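PDB 3EZO: malonyl CoA-acyl carrier protein transacylase from Burkholderia pseudomallei 1710b, which probably transfers the malonyl group of malonyl-CoA to holo acyl carrier protein, giving malonyl-ACP and free CoA. Local coordinates for residues 235-240 with 264-269; 88-93 with 229-234; 24-29 with 52-57. All blocks are in the same frame, centred on the assembly; numbering follows the deposited sequence.

Overall arrangement
Contacts 1 and 2 belong to the same part of the fold, around the edge strand 233-234 of the parallel sheet. Contact 2 includes that strand, and contact 1 takes up the loop that follows it. The two touch where H269 CD2 lies 3.9 Å from I93 CD1. Contact 3 is separate, its centre about 31 Å from that of contact 1, on the other side of the chain's centre. Contact 1 is the most buried, with no exposed residue among those that touch, and lies beside the predicted active site. Contacts 2 and 3 mix buried and exposed residues. Contacts 1 and 2 have no direct hydrogen bond across. Contact 2 has a water bridge; contact 3 has both kinds of link.

Contact 1 (235-240 with 264-269); sequences VNNIDV and VECVQH
V235, N236 and V240 of a loop pack onto E265, C266 and H269 of helix 263-272. This is a largely apolar loop-on-helix contact at the end of the parallel sheet, just after its edge strand 233-234. V235 points its CB at the helix and divides its two methyls. CG2, set opposite the backbone N across the CA-CB bond, lies over one face of the H269 imidazole, offset toward the rim. It stands 4.1 Å from the ring centroid and 19° off the normal, a CH-pi contact. V235 CG1 lies 4.0 Å from the backbone oxygen C266 O and also approaches C266 CB. V240 packs on E265 and H269 of the same helix. Its CG1 reaches E265 O at 3.5 Å and also meets H269 CB and C266 N. Its CG2 meets E265 CB at 3.7 Å, and these two side chains cross at about a right angle. The E265 carboxylate turns elsewhere, to a salt bridge with R262. C266 SG points to the loop backbone, 3.3 Å from N236 O.

The loop contains an Asx motif. N236 OD1 accepts from D239 N at 3.0 Å, with the donor 38° out of the carbonyl plane. V240 has left-handed backbone angles and points its CB at the helix. N237 points its CB away from the helix, but ND2 still lies 4.0 Å from C266 SG. Its amide is held by S98 N and Q256 NE2 at OD1 and by G96 O at ND2; S98 is the predicted active-site serine, in sequence that fits a nucleophile elbow of the GxSxG type.

Contact 2 (88-93 with 229-234); sequences GAQPSI and APKISV
The side-chain amide of Q90 has I232 and K231 on the same side. I232 CG1 sits almost directly over one face, 3.5 Å from Q90 CD. The aliphatic chain of K231 passes the nitrogen end, with CE 3.4 Å from Q90 NE2 and tilted well off the normal to the amide plane. The P91 ring is met at CG and CD by I232 CD1, with 4.0 Å between P91 CG and that methyl. P91 and I232 cross at about a right angle.

I232 is the side chain with the most partners across the contact: Q90, P91, S92 and I93. Its CG2 drops against the backbone and lies 3.6 Å from P91 O. The Q90 chain is extended, with CG anti to the backbone N (chi1 -164°), and this carries its amide out across I232. The methylenes of K231, not NZ, lie nearest the amide.

Further along, the chains run side by side without a direct hydrogen bond. A water bridges them: it donates to S92 O at 2.6 Å and accepts from S233 N at 3.1 Å. I93 CA makes a CA-H...O contact with S233 O, and I93 CG1 packs on S233 CB. Segment 88-93 leads into strand 93-96, next to strand 233-234, and S233 bonds through its backbone to V94.

S92 OG is taken by F11 O, and I93 bonds by its backbone to F13, so strand 11-15 flanks segment 88-93. Y80 of helix 65-85 touches Q90, P91 and I232, placing that helix against the contact, while I232 and V234 rest on V94 of strand 93-96.

Contact 3 (24-29 with 52-57); sequences GMLNAF and KLIADG
A type I beta turn from G24 to N27 docks on the last turn of helix 50-56, with G24 against A55 and the side chains of M25 and L26 against I54. The turn is closed by N27 N donating to G24 O, and it leads into the short 3-10 segment 27-29. G24 takes a positive phi of 90°. Its N-H points at the helix and donates to I54 O at 2.8 Å. The bond is nearly straight, 170° at the hydrogen, although the donor is tilted 25° from the carbonyl plane. The helix ends just beyond, at G57, which also has a positive phi.

I54 points its CB at the turn and splits its branches between two partners. CG2 touches M25 CG at 3.7 Å and M25 CE at 4.0 Å. CD1 reaches L26 CD1 at 4.1 Å. M25 has CG between its backbone N and carbonyl carbon, with the rest of the chain extended; this lays CG and CE against I54 CG2. The side chain also touches V71 and A75 of helix 65-85. L26 and I54 both also rest on L39 of helix 33-46, which closes this small apolar cluster.

At the outer side, N27 turns its amide back to the helix. OD1 lies 4.0 Å from A55 CB. ND2 donates to a water at 3.0 Å, and the water in turn donates to A55 O.

Two consecutive carbonyls near the helix end, of I54 and A55, are thus supplied with donors, one directly from the turn and one through water. The negative end of the helix dipole may make I54 O a better acceptor for G24 N, while I54, M25, L26 and L39 form an apolar patch beside these polar links.

Contact 1 (235-240 with 264-269)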
loop_
_atom_site.group_PDB
_atom_site.type_symbol
_atom_site.label_atom_id
_atom_site.label_comp_id
_atom_site.label_asym_id
_atom_site.label_seq_id
_atom_site.Cartn_x
_atom_site.Cartn_y
_atom_site.Cartn_z
ATOM N N VAL A 235 -1.711 11.289 5.593
ATOM C CA VAL A 235 -2.886 10.700 6.222
ATOM C C VAL A 235 -2.711 9.171 6.321
ATOM O O VAL A 235 -2.408 8.500 5.339
ATOM C CB VAL A 235 -4.212 11.196 5.535
ATOM C CG1 VAL A 235 -4.303 10.905 4.036
ATOM C CG2 VAL A 235 -5.422 10.658 6.296
ATOM N N ASN A 236 -2.816 8.626 7.529
ATOM C CA ASN A 236 -2.505 7.201 7.739
ATOM C C ASN A 236 -3.680 6.269 7.507
ATOM O O ASN A 236 -4.858 6.652 7.608
ATOM C CB ASN A 236 -1.758 6.943 9.078
ATOM C CG ASN A 236 -2.555 7.321 10.329
ATOM O OD1 ASN A 236 -3.756 7.151 10.391
ATOM N ND2 ASN A 236 -1.856 7.813 11.332
ATOM N N ASN A 237 -3.356 5.031 7.163
ATOM C CA ASN A 237 -4.346 4.025 6.828
ATOM C C ASN A 237 -5.177 3.624 8.041
ATOM O O ASN A 237 -6.350 3.353 7.930
ATOM C CB ASN A 237 -3.665 2.757 6.337
ATOM C CG ASN A 237 -3.030 2.879 4.965
ATOM O OD1 ASN A 237 -2.255 2.007 4.578
ATOM N ND2 ASN A 237 -3.382 3.893 4.211
ATOM N N ILE A 238 -4.532 3.512 9.179
ATOM C CA ILE A 238 -5.149 2.909 10.387
ATOM C C ILE A 238 -6.163 3.859 11.036
ATOM O O ILE A 238 -7.280 3.448 11.360
ATOM C CB ILE A 238 -4.084 2.416 11.379
ATOM C CG1 ILE A 238 -4.712 1.488 12.455
ATOM C CG2 ILE A 238 -3.305 3.585 12.022
ATOM C CD1 ILE A 238 -5.030 0.079 12.004
ATOM N N ASP A 239 -5.814 5.134 11.158
ATOM C CA ASP A 239 -6.628 6.066 11.875
ATOM C C ASP A 239 -7.236 7.165 10.987
ATOM O O ASP A 239 -8.063 7.934 11.444
ATOM C CB ASP A 239 -5.805 6.716 12.969
ATOM C CG ASP A 239 -5.354 5.746 14.048
ATOM O OD1 ASP A 239 -5.936 4.650 14.217
ATOM O OD2 ASP A 239 -4.387 6.106 14.758
ATOM N N VAL A 240 -6.868 7.217 9.707
ATOM C CA VAL A 240 -7.216 8.349 8.868
ATOM C C VAL A 240 -6.827 9.678 9.552
ATOM O O VAL A 240 -7.567 10.658 9.505
ATOM C CB VAL A 240 -8.703 8.312 8.470
ATOM C CG1 VAL A 240 -8.938 9.141 7.254
ATOM C CG2 VAL A 240 -9.188 6.828 8.250
ATOM N N VAL A 264 -10.603 4.176 1.360
ATOM C CA VAL A 264 -11.690 5.073 0.996
ATOM C C VAL A 264 -11.635 6.330 1.839
ATOM O O VAL A 264 -11.625 7.437 1.326
ATOM C CB VAL A 264 -13.091 4.361 1.113
ATOM C CG1 VAL A 264 -14.271 5.361 0.950
ATOM C CG2 VAL A 264 -13.184 3.240 0.105
ATOM N N GLU A 265 -11.541 6.174 3.146
ATOM C CA GLU A 265 -11.535 7.313 4.057
ATOM C C GLU A 265 -10.332 8.228 3.889
ATOM O O GLU A 265 -10.439 9.450 4.060
ATOM C CB GLU A 265 -11.634 6.794 5.498
ATOM C CG GLU A 265 -13.020 6.248 5.814
ATOM C CD GLU A 265 -13.071 5.579 7.165
ATOM O OE1 GLU A 265 -12.700 4.389 7.257
ATOM O OE2 GLU A 265 -13.422 6.264 8.149
ATOM N N CYS A 266 -9.176 7.650 3.548
ATOM C CA CYS A 266 -7.969 8.463 3.328
ATOM C C CYS A 266 -8.166 9.398 2.135
ATOM O O CYS A 266 -7.850 10.588 2.200
ATOM C CB CYS A 266 -6.760 7.590 3.091
ATOM S SG CYS A 266 -6.128 6.775 4.568
ATOM N N VAL A 267 -8.710 8.830 1.061
ATOM C CA VAL A 267 -9.049 9.588 -0.156
ATOM C C VAL A 267 -10.096 10.681 0.128
ATOM O O VAL A 267 -9.940 11.812 -0.313
ATOM C CB VAL A 267 -9.530 8.653 -1.295
ATOM C CG1 VAL A 267 -10.031 9.460 -2.474
ATOM C CG2 VAL A 267 -8.378 7.674 -1.758
ATOM N N GLN A 268 -11.137 10.344 0.896
ATOM C CA GLN A 268 -12.136 11.324 1.274
ATOM C C GLN A 268 -11.555 12.422 2.137
ATOM O O GLN A 268 -11.947 13.572 2.006
ATOM C CB GLN A 268 -13.289 10.633 1.998
ATOM C CG GLN A 268 -14.023 9.670 1.075
ATOM C CD GLN A 268 -15.065 8.861 1.779
ATOM O OE1 GLN A 268 -14.954 8.564 2.978
ATOM N NE2 GLN A 268 -16.111 8.492 1.027
ATOM N N HIS A 269 -10.600 12.066 3.003
ATOM C CA HIS A 269 -9.919 13.039 3.857
ATOM C C HIS A 269 -9.192 14.031 2.962
ATOM O O HIS A 269 -9.266 15.252 3.183
ATOM C CB HIS A 269 -8.947 12.363 4.827
ATOM C CG HIS A 269 -8.151 13.324 5.630
ATOM N ND1 HIS A 269 -8.440 13.606 6.945
ATOM C CD2 HIS A 269 -7.099 14.113 5.294
ATOM C CE1 HIS A 269 -7.575 14.496 7.397
ATOM N NE2 HIS A 269 -6.764 14.837 6.407
#

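Contact 2 (88-93 with 229-234)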
loop_
_atom_site.group_PDB
_atom_site.type_symbol
_atom_site.label_atom_id
_atom_site.label_comp_id
_atom_site.label_asym_id
_atom_site.label_seq_id
_atom_site.Cartn_x
_atom_site.Cartn_y
_atom_site.Cartn_z
ATOM N N GLY A 88 8.650 18.813 -10.982
ATOM C CA GLY A 88 7.298 18.716 -10.437
ATOM C C GLY A 88 7.238 19.268 -9.017
ATOM O O GLY A 88 8.141 19.091 -8.257
ATOM N N ALA A 89 6.159 19.930 -8.671
ATOM C CA ALA A 89 6.007 20.523 -7.320
ATOM C C ALA A 89 5.766 19.444 -6.264
ATOM O O ALA A 89 5.385 18.346 -6.574
ATOM C CB ALA A 89 4.827 21.510 -7.328
ATOM N N GLN A 90 5.999 19.789 -5.015
ATOM C CA GLN A 90 5.688 18.922 -3.901
ATOM C C GLN A 90 4.168 18.844 -3.770
ATOM O O GLN A 90 3.498 19.854 -3.887
ATOM C CB GLN A 90 6.331 19.500 -2.653
ATOM C CG GLN A 90 6.443 18.547 -1.483
ATOM C CD GLN A 90 7.154 19.174 -0.306
ATOM O OE1 GLN A 90 6.616 20.101 0.315
ATOM N NE2 GLN A 90 8.344 18.654 0.043
ATOM N N PRO A 91 3.608 17.632 -3.610
ATOM C CA PRO A 91 2.193 17.570 -3.309
ATOM C C PRO A 91 1.885 18.199 -1.956
ATOM O O PRO A 91 2.780 18.399 -1.136
ATOM C CB PRO A 91 1.897 16.076 -3.303
ATOM C CG PRO A 91 3.213 15.454 -2.970
ATOM C CD PRO A 91 4.228 16.306 -3.628
ATOM N N SER A 92 0.633 18.568 -1.739
ATOM C CA SER A 92 0.269 19.191 -0.468
ATOM C C SER A 92 -0.108 18.156 0.602
ATOM O O SER A 92 -0.140 18.469 1.785
ATOM C CB SER A 92 -0.852 20.198 -0.659
ATOM O OG SER A 92 -1.893 19.673 -1.456
ATOM N N ILE A 93 -0.416 16.941 0.164
ATOM C CA ILE A 93 -0.795 15.863 1.048
ATOM C C ILE A 93 -0.526 14.541 0.339
ATOM O O ILE A 93 -0.670 14.443 -0.869
ATOM C CB ILE A 93 -2.276 15.996 1.530
ATOM C CG1 ILE A 93 -2.588 14.974 2.649
ATOM C CG2 ILE A 93 -3.239 15.872 0.386
ATOM C CD1 ILE A 93 -3.883 15.344 3.492
ATOM N N ALA A 229 9.630 14.476 11.787
ATOM C CA ALA A 229 8.314 15.089 11.531
ATOM C C ALA A 229 8.199 15.368 10.039
ATOM O O ALA A 229 9.120 15.914 9.470
ATOM C CB ALA A 229 8.161 16.416 12.318
ATOM N N PRO A 230 7.070 14.995 9.410
ATOM C CA PRO A 230 6.981 15.136 7.957
ATOM C C PRO A 230 6.904 16.589 7.485
ATOM O O PRO A 230 6.369 17.442 8.168
ATOM C CB PRO A 230 5.719 14.345 7.569
ATOM C CG PRO A 230 5.056 13.954 8.801
ATOM C CD PRO A 230 5.950 14.220 9.982
ATOM N N LYS A 231 7.445 16.852 6.305
ATOM C CA LYS A 231 7.346 18.156 5.681
ATOM C C LYS A 231 6.129 18.227 4.785
ATOM O O LYS A 231 5.835 19.268 4.219
ATOM C CB LYS A 231 8.621 18.431 4.870
ATOM C CG LYS A 231 8.736 17.627 3.595
ATOM C CD LYS A 231 10.220 17.550 3.058
ATOM C CE LYS A 231 10.379 16.560 1.861
ATOM N NZ LYS A 231 11.830 16.312 1.560
ATOM N N ILE A 232 5.439 17.104 4.603
ATOM C CA ILE A 232 4.183 17.071 3.870
ATOM C C ILE A 232 3.198 16.306 4.741
ATOM O O ILE A 232 3.571 15.273 5.315
ATOM C CB ILE A 232 4.283 16.268 2.561
ATOM C CG1 ILE A 232 5.386 16.798 1.642
ATOM C CG2 ILE A 232 2.939 16.314 1.782
ATOM C CD1 ILE A 232 5.493 15.978 0.334
ATOM N N SER A 233 1.941 16.756 4.795
ATOM C CA SER A 233 0.927 16.027 5.564
ATOM C C SER A 233 0.771 14.614 5.017
ATOM O O SER A 233 0.607 14.436 3.811
ATOM C CB SER A 233 -0.413 16.764 5.479
ATOM O OG SER A 233 -0.281 18.025 6.104
ATOM N N VAL A 234 0.841 13.619 5.902
ATOM C CA VAL A 234 0.551 12.232 5.561
ATOM C C VAL A 234 -0.726 11.801 6.312
ATOM O O VAL A 234 -0.817 11.916 7.521
ATOM C CB VAL A 234 1.726 11.312 5.967
ATOM C CG1 VAL A 234 1.487 9.915 5.578
ATOM C CG2 VAL A 234 3.127 11.867 5.437
HETATM O O HOH W 1 1.469 19.486 3.516
#

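Contact 3 (24-29 with 52-57)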
loop_
_atom_site.group_PDB
_atom_site.type_symbol
_atom_site.label_atom_id
_atom_site.label_comp_id
_atom_site.label_asym_id
_atom_site.label_seq_id
_atom_site.Cartn_x
_atom_site.Cartn_y
_atom_site.Cartn_z
ATOM N N GLY A 24 9.396 -5.804 -15.712
ATOM C CA GLY A 24 9.574 -4.796 -16.733
ATOM C C GLY A 24 8.941 -3.464 -16.424
ATOM O O GLY A 24 8.997 -2.544 -17.260
ATOM N N MET A 25 8.351 -3.312 -15.234
ATOM C CA MET A 25 7.561 -2.105 -14.954
ATOM C C MET A 25 8.315 -0.770 -14.973
ATOM O O MET A 25 7.671 0.266 -15.136
ATOM C CB MET A 25 6.808 -2.209 -13.629
ATOM C CG MET A 25 7.659 -2.344 -12.434
ATOM S SD MET A 25 6.654 -2.587 -10.959
ATOM C CE MET A 25 7.933 -2.994 -9.805
ATOM N N LEU A 26 9.628 -0.772 -14.757
ATOM C CA LEU A 26 10.416 0.461 -14.863
ATOM C C LEU A 26 11.218 0.595 -16.172
ATOM O O LEU A 26 12.107 1.453 -16.277
ATOM C CB LEU A 26 11.381 0.552 -13.690
ATOM C CG LEU A 26 10.694 0.745 -12.330
ATOM C CD1 LEU A 26 11.752 0.721 -11.269
ATOM C CD2 LEU A 26 9.911 2.044 -12.311
ATOM N N ASN A 27 10.920 -0.237 -17.171
ATOM C CA ASN A 27 11.723 -0.218 -18.400
ATOM C C ASN A 27 11.709 1.135 -19.063
ATOM O O ASN A 27 12.715 1.598 -19.534
ATOM C CB ASN A 27 11.254 -1.294 -19.402
ATOM C CG ASN A 27 11.625 -2.688 -18.985
ATOM O OD1 ASN A 27 12.356 -2.911 -18.013
ATOM N ND2 ASN A 27 11.105 -3.662 -19.721
ATOM N N ALA A 28 10.559 1.785 -19.061
ATOM C CA ALA A 28 10.377 3.026 -19.741
ATOM C C ALA A 28 11.196 4.152 -19.085
ATOM O O ALA A 28 11.464 5.173 -19.719
ATOM C CB ALA A 28 8.898 3.368 -19.801
ATOM N N PHE A 29 11.607 3.945 -17.833
ATOM C CA PHE A 29 12.437 4.900 -17.099
ATOM C C PHE A 29 13.930 4.523 -17.118
ATOM O O PHE A 29 14.727 5.095 -16.362
ATOM C CB PHE A 29 11.978 4.933 -15.645
ATOM C CG PHE A 29 10.913 5.930 -15.340
ATOM C CD1 PHE A 29 10.996 7.232 -15.786
ATOM C CD2 PHE A 29 9.856 5.578 -14.507
ATOM C CE1 PHE A 29 10.044 8.156 -15.439
ATOM C CE2 PHE A 29 8.908 6.490 -14.171
ATOM C CZ PHE A 29 8.993 7.786 -14.634
ATOM N N LYS A 52 17.644 -5.347 -11.999
ATOM C CA LYS A 52 17.493 -6.547 -12.822
ATOM C C LYS A 52 16.362 -7.449 -12.288
ATOM O O LYS A 52 15.603 -8.007 -13.087
ATOM C CB LYS A 52 18.786 -7.337 -12.954
ATOM C CG LYS A 52 19.900 -6.655 -13.761
ATOM C CD LYS A 52 19.675 -6.776 -15.285
ATOM C CE LYS A 52 20.701 -5.933 -16.114
ATOM N NZ LYS A 52 21.863 -6.743 -16.548
ATOM N N LEU A 53 16.198 -7.515 -10.963
ATOM C CA LEU A 53 15.054 -8.245 -10.377
ATOM C C LEU A 53 13.752 -7.747 -10.971
ATOM O O LEU A 53 12.922 -8.528 -11.440
ATOM C CB LEU A 53 15.041 -8.154 -8.827
ATOM C CG LEU A 53 13.790 -8.694 -8.111
ATOM C CD1 LEU A 53 13.591 -10.207 -8.387
ATOM C CD2 LEU A 53 13.811 -8.384 -6.591
ATOM N N ILE A 54 13.585 -6.425 -11.003
ATOM C CA ILE A 54 12.388 -5.820 -11.583
ATOM C C ILE A 54 12.315 -6.018 -13.089
ATOM O O ILE A 54 11.260 -6.340 -13.637
ATOM C CB ILE A 54 12.285 -4.303 -11.206
ATOM C CG1 ILE A 54 12.155 -4.155 -9.662
ATOM C CG2 ILE A 54 11.149 -3.613 -12.024
ATOM C CD1 ILE A 54 12.198 -2.674 -9.101
ATOM N N ALA A 55 13.425 -5.804 -13.784
ATOM C CA ALA A 55 13.406 -5.809 -15.252
ATOM C C ALA A 55 13.214 -7.212 -15.793
ATOM O O ALA A 55 12.527 -7.394 -16.787
ATOM C CB ALA A 55 14.713 -5.208 -15.826
ATOM N N ASP A 56 13.836 -8.196 -15.143
ATOM C CA ASP A 56 13.904 -9.556 -15.683
ATOM C C ASP A 56 13.180 -10.589 -14.827
ATOM O O ASP A 56 12.885 -11.683 -15.306
ATOM C CB ASP A 56 15.354 -9.969 -15.851
ATOM C CG ASP A 56 16.118 -9.067 -16.805
ATOM O OD1 ASP A 56 15.510 -8.483 -17.737
ATOM O OD2 ASP A 56 17.333 -8.933 -16.600
ATOM N N GLY A 57 12.862 -10.254 -13.585
ATOM C CA GLY A 57 12.201 -11.233 -12.703
ATOM C C GLY A 57 13.121 -12.417 -12.404
ATOM O O GLY A 57 14.279 -12.235 -12.035
HETATM O O HOH W 2 11.746 -6.537 -18.961
#